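Local atomic coordinates of Nitrate/nitrite sensor protein NarX (Escherichia coli K12, PDB entry 3EZI), a protein that senses nitrate and nitrite in the periplasm as a membrane-bound histidine kinase and passes the signal to the response regulators NarL and NarP. Residues Phe41-Glu44 with Leu45-Ala49; Asp63-Asn67 with Glu68-Ala72. All coordinates share one frame; numbering follows the deposited sequence.

Contact 1. Residues Phe41-Glu44 with Leu45-Ala49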
# COMPACT_ATOMS: atom_id res chain seq x y z
N PHE A 41 8.19 -1.31 -0.94
CA PHE A 41 9.45 -1.77 -0.35
C PHE A 41 10.53 -0.71 -0.36
O PHE A 41 11.74 -1.00 -0.28
CB PHE A 41 9.93 -3.08 -1.04
CG PHE A 41 9.00 -4.24 -0.83
CD1 PHE A 41 9.18 -5.10 0.26
CD2 PHE A 41 7.92 -4.44 -1.68
CE1 PHE A 41 8.30 -6.13 0.51
CE2 PHE A 41 7.00 -5.48 -1.46
CZ PHE A 41 7.18 -6.34 -0.36
N SER A 42 10.09 0.55 -0.41
CA SER A 42 10.96 1.71 -0.41
C SER A 42 11.95 1.66 0.79
O SER A 42 11.52 1.39 1.93
CB SER A 42 10.08 2.98 -0.29
OG SER A 42 10.87 4.12 0.09
N ALA A 43 13.23 1.92 0.56
CA ALA A 43 14.21 1.90 1.66
C ALA A 43 13.86 2.91 2.78
O ALA A 43 14.05 2.65 3.97
CB ALA A 43 15.61 2.18 1.14
N GLU A 44 13.34 4.07 2.40
CA GLU A 44 12.98 5.08 3.39
C GLU A 44 11.76 4.68 4.23
O GLU A 44 11.70 4.93 5.45
CB GLU A 44 12.72 6.42 2.69
CG GLU A 44 12.37 7.59 3.65
CD GLU A 44 13.41 7.85 4.76
OE1 GLU A 44 14.61 7.54 4.60
OE2 GLU A 44 13.01 8.41 5.82
N LEU A 45 10.77 4.07 3.59
CA LEU A 45 9.62 3.65 4.35
C LEU A 45 10.15 2.73 5.43
O LEU A 45 9.76 2.84 6.60
CB LEU A 45 8.63 2.92 3.44
CG LEU A 45 7.19 2.74 3.87
CD1 LEU A 45 6.59 3.97 4.60
CD2 LEU A 45 6.41 2.42 2.62
N THR A 46 11.07 1.86 5.05
CA THR A 46 11.66 0.92 5.99
C THR A 46 12.49 1.57 7.10
O THR A 46 12.34 1.22 8.29
CB THR A 46 12.52 -0.11 5.25
OG1 THR A 46 11.74 -0.73 4.21
CG2 THR A 46 13.02 -1.18 6.22
N ARG A 47 13.36 2.50 6.74
CA ARG A 47 14.18 3.14 7.75
C ARG A 47 13.27 3.89 8.72
O ARG A 47 13.46 3.81 9.94
CB ARG A 47 15.19 4.10 7.14
CG ARG A 47 16.41 3.42 6.49
CD ARG A 47 17.46 4.46 6.08
NE ARG A 47 16.95 5.40 5.07
CZ ARG A 47 17.16 5.29 3.76
NH1 ARG A 47 17.85 4.28 3.27
NH2 ARG A 47 16.66 6.20 2.94
N ALA A 48 12.28 4.61 8.20
CA ALA A 48 11.37 5.33 9.10
C ALA A 48 10.61 4.40 10.03
O ALA A 48 10.37 4.72 11.23
CB ALA A 48 10.38 6.21 8.25
N ALA A 49 10.20 3.24 9.52
CA ALA A 49 9.43 2.31 10.35
C ALA A 49 10.37 1.82 11.44
O ALA A 49 9.97 1.71 12.61
CB ALA A 49 8.90 1.11 9.50

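Contact 2. Residues Asp63-Asn67 with Glu68-Ala72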
# COMPACT_ATOMS: atom_id res chain seq x y z
N ASP A 63 3.05 -7.82 3.52
CA ASP A 63 2.54 -9.20 3.42
C ASP A 63 1.11 -9.21 2.88
O ASP A 63 0.78 -10.05 2.04
CB ASP A 63 2.53 -9.92 4.79
CG ASP A 63 3.91 -10.23 5.32
OD1 ASP A 63 4.90 -10.12 4.55
OD2 ASP A 63 3.98 -10.59 6.53
N TYR A 64 0.26 -8.29 3.37
CA TYR A 64 -1.12 -8.22 2.90
C TYR A 64 -1.13 -7.84 1.40
O TYR A 64 -1.85 -8.42 0.58
CB TYR A 64 -1.90 -7.19 3.73
CG TYR A 64 -3.35 -7.03 3.32
CD1 TYR A 64 -4.33 -7.89 3.82
CD2 TYR A 64 -3.74 -6.01 2.47
CE1 TYR A 64 -5.66 -7.73 3.48
CE2 TYR A 64 -5.07 -5.84 2.11
CZ TYR A 64 -6.02 -6.71 2.63
OH TYR A 64 -7.36 -6.53 2.31
N TRP A 65 -0.32 -6.85 1.04
CA TRP A 65 -0.26 -6.45 -0.35
C TRP A 65 0.07 -7.65 -1.27
O TRP A 65 -0.60 -7.90 -2.28
CB TRP A 65 0.84 -5.38 -0.49
CG TRP A 65 0.94 -4.78 -1.88
CD1 TRP A 65 0.14 -3.80 -2.43
CD2 TRP A 65 1.86 -5.18 -2.90
NE1 TRP A 65 0.51 -3.57 -3.75
CE2 TRP A 65 1.56 -4.41 -4.06
CE3 TRP A 65 2.91 -6.11 -2.96
CZ2 TRP A 65 2.27 -4.56 -5.26
CZ3 TRP A 65 3.62 -6.25 -4.15
CH2 TRP A 65 3.29 -5.48 -5.29
N ARG A 66 1.14 -8.37 -0.95
CA ARG A 66 1.55 -9.50 -1.79
C ARG A 66 0.67 -10.75 -1.74
O ARG A 66 0.43 -11.41 -2.77
CB ARG A 66 2.98 -9.94 -1.41
CG ARG A 66 4.01 -9.71 -2.51
CD ARG A 66 5.35 -10.34 -2.19
NE ARG A 66 6.49 -9.44 -2.43
CZ ARG A 66 6.85 -8.96 -3.61
NH1 ARG A 66 6.17 -9.26 -4.70
NH2 ARG A 66 7.91 -8.16 -3.67
N ASN A 67 0.19 -11.10 -0.55
CA ASN A 67 -0.56 -12.34 -0.38
C ASN A 67 -2.06 -12.26 -0.46
O ASN A 67 -2.74 -13.29 -0.59
CB ASN A 67 -0.17 -12.98 0.95
CG ASN A 67 1.33 -13.17 1.08
OD1 ASN A 67 2.04 -13.25 0.08
ND2 ASN A 67 1.81 -13.26 2.31
N GLU A 68 -2.63 -11.06 -0.38
CA GLU A 68 -4.07 -10.94 -0.40
C GLU A 68 -4.62 -9.93 -1.39
O GLU A 68 -5.54 -10.22 -2.18
CB GLU A 68 -4.58 -10.61 1.04
CG GLU A 68 -4.44 -11.82 2.02
CD GLU A 68 -4.74 -11.51 3.50
OE1 GLU A 68 -5.86 -11.10 3.81
OE2 GLU A 68 -3.85 -11.66 4.36
N LEU A 69 -4.07 -8.72 -1.35
CA LEU A 69 -4.60 -7.64 -2.20
C LEU A 69 -4.29 -7.80 -3.69
O LEU A 69 -5.20 -7.77 -4.53
CB LEU A 69 -4.10 -6.27 -1.70
CG LEU A 69 -4.63 -5.08 -2.52
CD1 LEU A 69 -6.15 -4.98 -2.37
CD2 LEU A 69 -3.94 -3.80 -2.06
N ILE A 70 -3.02 -7.96 -4.05
CA ILE A 70 -2.74 -8.14 -5.46
C ILE A 70 -3.43 -9.42 -6.03
O ILE A 70 -4.01 -9.37 -7.14
CB ILE A 70 -1.22 -8.09 -5.70
CG1 ILE A 70 -0.70 -6.66 -5.42
CG2 ILE A 70 -0.91 -8.56 -7.11
CD1 ILE A 70 -1.17 -5.60 -6.49
N PRO A 71 -3.39 -10.56 -5.30
CA PRO A 71 -4.05 -11.77 -5.82
C PRO A 71 -5.55 -11.52 -6.10
O PRO A 71 -6.08 -11.93 -7.15
CB PRO A 71 -3.82 -12.80 -4.72
CG PRO A 71 -2.45 -12.43 -4.20
CD PRO A 71 -2.46 -10.89 -4.19
N ALA A 72 -6.22 -10.85 -5.17
CA ALA A 72 -7.63 -10.53 -5.34
C ALA A 72 -7.87 -9.55 -6.51
O ALA A 72 -8.84 -9.70 -7.28
CB ALA A 72 -8.19 -9.96 -4.03

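Contact 1. Residues Phe41-Glu44 with Leu45-Ala49
Arg47 and Glu44 form a side-on salt bridge in which two nitrogens point at one carboxylate oxygen. Arg47 NH2 lies 3.0 Å from Glu44 OE1 and meets its anti lone pair; Arg47 NE reaches the same oxygen from the syn side at 3.2 Å, well out of the carboxylate plane. Glu44 has CG anti to the backbone N (chi1 -178°) and bends at chi2 (56°), crossing the arginine side chain at about a right angle, while Arg47 bends at chi3, its guanidinium face over Ala43 O. Glu44 OE2 makes a second salt bridge, to Arg51, one helical turn beyond Arg47, and an alanine in place of Glu44 would probably leave both arginines without their shared carboxylate. Ser42 is the N-cap of this helix, 43-52: its short side chain lets OG accept weakly from Leu45 N at 3.5 Å and from Glu44 N. Regular i to i+4 bonds then begin, Thr46 N to Ser42 O at 3.2 Å and Ala48 N to Glu44 O at 2.8 Å. Thr46 OG1 also sits 3.1 Å from Ser42 O. On the buried side, apolar Leu45 and the small Ala48 pack against Ala5 of helix 3-22 and against Phe100, and Leu45 also touches Leu58 of helix 55-75.

Contact 2. Residues Asp63-Asn67 with Glu68-Ala72
Tyr64 O accepts from both Glu68 N, at 2.9 Å, and Leu69 N, at 3.0 Å, the two donors coming from opposite faces of its carbonyl plane, and Ile70 N then bonds to Trp65 O, five residues back. This is a wider pi-type turn inside helix 55-75 of the antiparallel helical bundle, followed by a kink at Pro71. Pro71, whose nitrogen carries no hydrogen, suits that place because it gives no bond to the turn before; its CD lies 3.3 Å from Arg66 O, which is probably where a hydrogen-bonding amide would otherwise sit.

Tyr64 holds its ring along the helix, with CG anti to the backbone N (chi1 180°). Glu68 CB lies over one face, 4.2 Å from the ring centroid in a CH-pi contact, and the extended acid carries OE1 to Tyr64 CE1, its carboxylate plane turned 65° from the ring. An amphipathic residue fits here: the aromatic portion also touches Leu69 CB, while the hydroxyl bonds to Asp85 O and the ring meets Phe89 of helix 82-99. Leu69, buried, touches both aromatics obliquely, CB at Tyr64 CE2 and CD2 at Trp65 CD1.

Arg66, at the exposed side, has Trp65 CZ3 over one face of its guanidinium, toward the rim, and makes a salt bridge to Glu37. Trp65 itself packs on Met36 of helix 30-40, and the branched Ile70, which touches Ile33 of that helix, lies alongside it and points the same way. With CG1 beside the backbone N (chi1 -68°), Ile70 brings this methylene over the indole: CG1 stands 3.8 Å from the centroid of the five-membered ring of Trp65 and only 3.5 Å from its CE2.

Overall arrangement
Both contacts are local, each within a single helix, and both are partly buried, with centres about 19 Å apart in consecutive helices of the periplasmic sensor domain. Contact 1 lies at a helix start somewhat nearer the periphery, and its chemistry is more polar, as a helix start with an N-cap suits: capping and a charged pair, with small or aliphatic residues on the inner side. Contact 2 falls mid-helix and nearer the centre of the chain, where aromatic faces and aliphatic chains dominate and a pi-type turn alters the backbone pattern. Helix 30-40 and helix 82-99 flank contact 2, whereas contact 1 leans on helix 3-22 and on helix 55-75 itself. The two meet directly where Phe41 CE2 packs 3.6 Å from Arg66 NH2.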